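Local coordinates for protein BauA (Acinetobacter baumannii, PDB 6HCP) that takes up ferric preacinetobactin across the outer membrane, probably as a TonB-dependent siderophore receptor with a plug inside a beta-barrel, at residues P144-L148 with I485-T489; L442-K448 with A460-P466. All coordinates share one frame; numbering follows the deposited sequence.

In the fold
From the N terminus, the chain first builds the plug, whose strand 135-142 leads into the short helix 146-149. Interaction 1 joins the start of that helix to barrel strand 478-489, more than 330 residues later, and so closes a long loop that holds much of the barrel. Interaction 2 is nested inside this loop: it pairs strand 436-451 with strand 461-473 in a hairpin, and strand 478-489 follows as the next neighbour. The two centres lie about 11 Å apart. Arg-443 of the hairpin donates to the carbonyl of Leu-147, and Thr-465 hydrogen-bonds Glu-486, so plug helix and three adjacent wall strands meet in one place.

Interaction 1 of 2, residues P144-L148 with I485-T489; sequences PSALL and IEGLT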
loop_
_atom_site.group_PDB
_atom_site.type_symbol
_atom_site.label_atom_id
_atom_site.label_comp_id
_atom_site.label_asym_id
_atom_site.label_seq_id
_atom_site.Cartn_x
_atom_site.Cartn_y
_atom_site.Cartn_z
ATOM N N PRO A 144 -33.530 5.475 23.256
ATOM C CA PRO A 144 -33.826 4.850 24.542
ATOM C C PRO A 144 -35.072 3.968 24.439
ATOM O O PRO A 144 -35.876 4.130 23.492
ATOM C CB PRO A 144 -34.085 6.043 25.465
ATOM C CG PRO A 144 -34.515 7.152 24.529
ATOM C CD PRO A 144 -33.691 6.937 23.281
ATOM N N SER A 145 -35.234 3.072 25.415
ATOM C CA SER A 145 -36.272 2.080 25.328
ATOM C C SER A 145 -36.711 1.568 26.708
ATOM O O SER A 145 -36.952 0.359 26.854
ATOM C CB SER A 145 -35.774 0.937 24.463
ATOM O OG SER A 145 -34.675 0.292 25.089
ATOM N N ALA A 146 -36.795 2.443 27.725
ATOM C CA ALA A 146 -37.054 1.947 29.120
ATOM C C ALA A 146 -38.393 1.188 29.208
ATOM O O ALA A 146 -38.494 0.159 29.876
ATOM C CB ALA A 146 -37.002 3.079 30.126
ATOM N N LEU A 147 -39.418 1.646 28.495
ATOM C CA LEU A 147 -40.705 0.912 28.543
ATOM C C LEU A 147 -40.477 -0.542 28.117
ATOM O O LEU A 147 -40.981 -1.485 28.737
ATOM C CB LEU A 147 -41.768 1.574 27.653
ATOM C CG LEU A 147 -43.007 0.702 27.433
ATOM C CD1 LEU A 147 -43.708 0.410 28.761
ATOM C CD2 LEU A 147 -43.967 1.314 26.426
ATOM N N LEU A 148 -39.719 -0.716 27.034
ATOM C CA LEU A 148 -39.531 -2.042 26.406
ATOM C C LEU A 148 -38.563 -2.906 27.209
ATOM O O LEU A 148 -38.715 -4.119 27.253
ATOM C CB LEU A 148 -38.990 -1.847 24.989
ATOM C CG LEU A 148 -39.756 -0.872 24.106
ATOM C CD1 LEU A 148 -39.119 -0.775 22.730
ATOM C CD2 LEU A 148 -41.218 -1.272 24.016
ATOM N N ILE A 485 -40.749 7.861 24.001
ATOM C CA ILE A 485 -40.259 6.851 24.921
ATOM C C ILE A 485 -39.082 7.445 25.706
ATOM O O ILE A 485 -38.470 8.431 25.301
ATOM C CB ILE A 485 -39.903 5.570 24.144
ATOM C CG1 ILE A 485 -39.669 4.368 25.052
ATOM C CG2 ILE A 485 -38.729 5.809 23.206
ATOM C CD1 ILE A 485 -39.701 3.033 24.324
ATOM N N GLU A 486 -38.800 6.857 26.856
ATOM C CA GLU A 486 -37.803 7.387 27.761
ATOM C C GLU A 486 -36.680 6.367 27.936
ATOM O O GLU A 486 -36.831 5.208 27.623
ATOM C CB GLU A 486 -38.453 7.741 29.101
ATOM C CG GLU A 486 -39.597 8.730 28.957
ATOM C CD GLU A 486 -40.272 9.145 30.262
ATOM O OE1 GLU A 486 -40.110 8.435 31.273
ATOM O OE2 GLU A 486 -40.930 10.222 30.256
ATOM N N GLY A 487 -35.559 6.854 28.467
ATOM C CA GLY A 487 -34.514 6.036 29.019
ATOM C C GLY A 487 -34.220 6.448 30.447
ATOM O O GLY A 487 -34.458 7.610 30.836
ATOM N N LEU A 488 -33.782 5.479 31.251
ATOM C CA LEU A 488 -33.547 5.734 32.664
ATOM C C LEU A 488 -32.066 5.539 32.989
ATOM O O LEU A 488 -31.411 4.619 32.502
ATOM C CB LEU A 488 -34.422 4.803 33.504
ATOM C CG LEU A 488 -35.935 5.042 33.416
ATOM C CD1 LEU A 488 -36.678 4.043 34.298
ATOM C CD2 LEU A 488 -36.292 6.458 33.794
ATOM N N THR A 489 -31.587 6.371 33.914
ATOM C CA THR A 489 -30.246 6.282 34.450
ATOM C C THR A 489 -30.348 6.492 35.961
ATOM O O THR A 489 -31.023 7.428 36.405
ATOM C CB THR A 489 -29.324 7.338 33.820
ATOM O OG1 THR A 489 -29.420 7.319 32.387
ATOM C CG2 THR A 489 -27.888 7.162 34.268
HETATM O O HOH W 1 -40.299 4.742 28.431
#
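Ala-146 N, in the first turn of the helix, donates to Glu-486 O of the barrel strand (2.8 Å, 164° at the hydrogen), and Pro-144 passes Gly-487 with their CA atoms 4.7 Å apart. The bond runs almost straight on from the Glu-486 carbonyl, with the Ala-146 methyl beside the same oxygen. Water 1 makes a second polar link, accepting from Glu-486 N and, weakly, from Leu-147 N. Around this polar centre the contact is made mostly by carbon atoms. The Pro-144 ring lies against the strand backbone, CB 3.4 Å from Gly-487 N, a tight fit at a residue that has no side chain. Ile-485 packs from the strand position just before Glu-486: CG1 stands anti to the backbone N (chi1 -168°) and the chain stays extended, which brings CD1 against the backbone at the helix start, 3.7 Å from Ser-145 CA. There Ile-485 CD1 meets Leu-148 CG at 3.9 Å, the two side chains crossing at about a right angle, and touches Leu-147 CB more loosely. The CG2 branch of Ile-485 sits 3.3 Å from Pro-144 O. Further along the strand, Leu-488 brings its branch carbon CG to within 4.0 Å of Ala-146 CB. Ser-145 takes the N-cap position without a capping bond from its side chain; OG instead bonds Asn-149. Glu-486 leaves the strand away from the helix, and its carboxylate is held by Tyr-484 at OE2 and by Thr-465 at OE1. Every touching residue is buried. This is a plug-to-wall contact of the TonB-dependent receptor fold, in which a globular N-terminal domain fills the barrel; here the two are joined by one backbone bond, one bridging water and apolar side chains.

Interaction 2 of 2, residues L442-K448 with A460-P466; sequences LRHQTVK and AKSATTP. With EDO (1,2-ethanediol), chain Y.
Arg-443 and Thr-465, Gln-445 and Ala-463, and Val-447 and Lys-461 form successive antiparallel hydrogen-bonded pairs, each joined by two backbone bonds; Gln-445 N to Ala-463 O is 2.8 Å. Two of the non-hydrogen-bonded pairs, His-444 with Thr-464 and Thr-446 with Ser-462, add side-chain bonds on the side of the sheet they share. The imidazole ring, with CG anti to the backbone N (chi1 -175°), reaches across to the partner strand, where Thr-464 OG1 lies in the ring plane at the edge, 2.8 Å from His-444 ND1. Water 2 meets the same ring in plane at NE2, 2.7 Å away, and also bonds Ser-462 OG. Ser-462 OG in turn hydrogen-bonds Thr-446 OG1 at 2.8 Å, so a polar chain runs from Thr-464 through the ring and water to Thr-446. At one end Leu-442 CD1 packs on Thr-464 CG2; at the other, Lys-448 CB lies beside the Ala-460 methyl. On the opposite face Arg-443 CB touches Thr-465 CG2, and the guanidinium turns to the plug, where it bonds Leu-147 O, with Ser-422, Asn-368 and a cation-pi contact to Phe-51 holding it further. Lys-461 starts on this face too, and its NZ donates to O1 (2.9 Å) of an ethanediol, probably from the crystallisation liquor, that Ile-504 N also bonds. With both ring nitrogens engaged in plane, the imidazole's rotation is probably fixed, and the hairpin combines a hydroxyl-lined face with one that grips the plug.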
loop_
_atom_site.group_PDB
_atom_site.type_symbol
_atom_site.label_atom_id
_atom_site.label_comp_id
_atom_site.label_asym_id
_atom_site.label_seq_id
_atom_site.Cartn_x
_atom_site.Cartn_y
_atom_site.Cartn_z
ATOM N N LEU A 442 -46.580 1.323 30.324
ATOM C CA LEU A 442 -45.754 1.940 31.327
ATOM C C LEU A 442 -44.923 0.883 32.038
ATOM O O LEU A 442 -45.231 -0.303 31.987
ATOM C CB LEU A 442 -46.646 2.737 32.283
ATOM C CG LEU A 442 -47.455 1.940 33.289
ATOM C CD1 LEU A 442 -46.585 1.452 34.433
ATOM C CD2 LEU A 442 -48.587 2.811 33.826
ATOM N N ARG A 443 -43.833 1.353 32.670
ATOM C CA ARG A 443 -42.978 0.524 33.468
ATOM C C ARG A 443 -42.587 1.280 34.744
ATOM O O ARG A 443 -42.299 2.458 34.717
ATOM C CB ARG A 443 -41.743 0.097 32.672
ATOM C CG ARG A 443 -40.746 -0.731 33.462
ATOM C CD ARG A 443 -39.583 -1.271 32.620
ATOM N NE ARG A 443 -40.014 -2.066 31.483
ATOM C CZ ARG A 443 -40.565 -3.271 31.554
ATOM N NH1 ARG A 443 -40.465 -3.978 32.675
ATOM N NH2 ARG A 443 -41.203 -3.754 30.489
ATOM N N HIS A 444 -42.588 0.552 35.855
ATOM C CA HIS A 444 -42.174 1.087 37.128
ATOM C C HIS A 444 -40.843 0.427 37.469
ATOM O O HIS A 444 -40.733 -0.790 37.481
ATOM C CB HIS A 444 -43.230 0.830 38.226
ATOM C CG HIS A 444 -42.885 1.468 39.535
ATOM N ND1 HIS A 444 -43.021 2.827 39.736
ATOM C CD2 HIS A 444 -42.429 0.948 40.699
ATOM C CE1 HIS A 444 -42.575 3.129 40.941
ATOM N NE2 HIS A 444 -42.257 1.999 41.568
ATOM N N GLN A 445 -39.835 1.266 37.699
ATOM C CA GLN A 445 -38.437 0.844 37.805
ATOM C C GLN A 445 -37.902 1.239 39.190
ATOM O O GLN A 445 -38.066 2.382 39.596
ATOM C CB GLN A 445 -37.615 1.543 36.721
ATOM C CG GLN A 445 -36.125 1.215 36.770
ATOM C CD GLN A 445 -35.844 -0.126 36.144
ATOM O OE1 GLN A 445 -36.240 -0.407 35.009
ATOM N NE2 GLN A 445 -35.155 -0.968 36.883
ATOM N N THR A 446 -37.199 0.314 39.838
ATOM C CA THR A 446 -36.512 0.590 41.077
ATOM C C THR A 446 -35.013 0.304 40.925
ATOM O O THR A 446 -34.634 -0.620 40.242
ATOM C CB THR A 446 -37.129 -0.205 42.240
ATOM O OG1 THR A 446 -38.521 0.123 42.288
ATOM C CG2 THR A 446 -36.524 0.152 43.581
ATOM N N VAL A 447 -34.190 0.999 41.717
ATOM C CA VAL A 447 -32.741 0.786 41.725
ATOM C C VAL A 447 -32.185 1.121 43.112
ATOM O O VAL A 447 -32.609 2.093 43.756
ATOM C CB VAL A 447 -32.055 1.633 40.644
ATOM C CG1 VAL A 447 -32.319 3.103 40.832
ATOM C CG2 VAL A 447 -30.564 1.368 40.578
ATOM N N LYS A 448 -31.183 0.341 43.524
ATOM C CA LYS A 448 -30.412 0.634 44.709
ATOM C C LYS A 448 -28.953 0.233 44.472
ATOM O O LYS A 448 -28.696 -0.898 44.098
ATOM C CB LYS A 448 -30.949 -0.145 45.915
ATOM C CG LYS A 448 -30.270 0.206 47.230
ATOM C CD LYS A 448 -30.883 -0.464 48.437
ATOM C CE LYS A 448 -30.157 -0.050 49.699
ATOM N NZ LYS A 448 -30.653 -0.780 50.883
ATOM N N ALA A 460 -33.041 2.749 48.150
ATOM C CA ALA A 460 -33.690 2.477 46.844
ATOM C C ALA A 460 -34.479 3.700 46.399
ATOM O O ALA A 460 -35.006 4.444 47.220
ATOM C CB ALA A 460 -34.588 1.269 46.939
ATOM N N LYS A 461 -34.519 3.916 45.085
ATOM C CA LYS A 461 -35.310 4.967 44.484
ATOM C C LYS A 461 -36.047 4.370 43.280
ATOM O O LYS A 461 -35.623 3.360 42.727
ATOM C CB LYS A 461 -34.441 6.158 44.054
ATOM C CG LYS A 461 -33.734 6.888 45.190
ATOM C CD LYS A 461 -34.671 7.590 46.161
ATOM C CE LYS A 461 -33.941 8.012 47.420
ATOM N NZ LYS A 461 -34.831 8.717 48.361
ATOM N N SER A 462 -37.119 5.033 42.851
ATOM C CA SER A 462 -38.013 4.480 41.831
ATOM C C SER A 462 -38.405 5.592 40.872
ATOM O O SER A 462 -38.424 6.793 41.236
ATOM C CB SER A 462 -39.258 3.849 42.445
ATOM O OG SER A 462 -38.903 2.760 43.272
ATOM N N ALA A 463 -38.874 5.171 39.696
ATOM C CA ALA A 463 -39.523 6.040 38.761
ATOM C C ALA A 463 -40.510 5.231 37.918
ATOM O O ALA A 463 -40.340 4.024 37.739
ATOM C CB ALA A 463 -38.502 6.719 37.889
ATOM N N THR A 464 -41.441 5.955 37.301
ATOM C CA THR A 464 -42.431 5.369 36.408
ATOM C C THR A 464 -42.289 6.021 35.037
ATOM O O THR A 464 -42.231 7.245 34.951
ATOM C CB THR A 464 -43.861 5.569 36.939
ATOM O OG1 THR A 464 -43.909 5.080 38.276
ATOM C CG2 THR A 464 -44.887 4.837 36.109
ATOM N N THR A 465 -42.152 5.171 33.999
ATOM C CA THR A 465 -41.824 5.602 32.671
ATOM C C THR A 465 -42.912 5.138 31.703
ATOM O O THR A 465 -43.161 3.952 31.555
ATOM C CB THR A 465 -40.416 5.124 32.277
ATOM O OG1 THR A 465 -40.107 5.747 31.039
ATOM C CG2 THR A 465 -40.267 3.623 32.180
ATOM N N PRO A 466 -43.509 6.053 30.928
ATOM C CA PRO A 466 -44.475 5.661 29.904
ATOM C C PRO A 466 -43.812 5.527 28.526
ATOM O O PRO A 466 -42.720 6.051 28.313
ATOM C CB PRO A 466 -45.445 6.844 29.910
ATOM C CG PRO A 466 -44.538 8.035 30.189
ATOM C CD PRO A 466 -43.440 7.509 31.098
HETATM C C1 EDO Y . -32.853 9.951 51.407
HETATM O O1 EDO Y . -33.872 9.012 51.093
HETATM C C2 EDO Y . -31.826 9.788 50.313
HETATM O O2 EDO Y . -32.180 10.705 49.215
HETATM O O HOH W 2 -41.460 1.985 44.126
#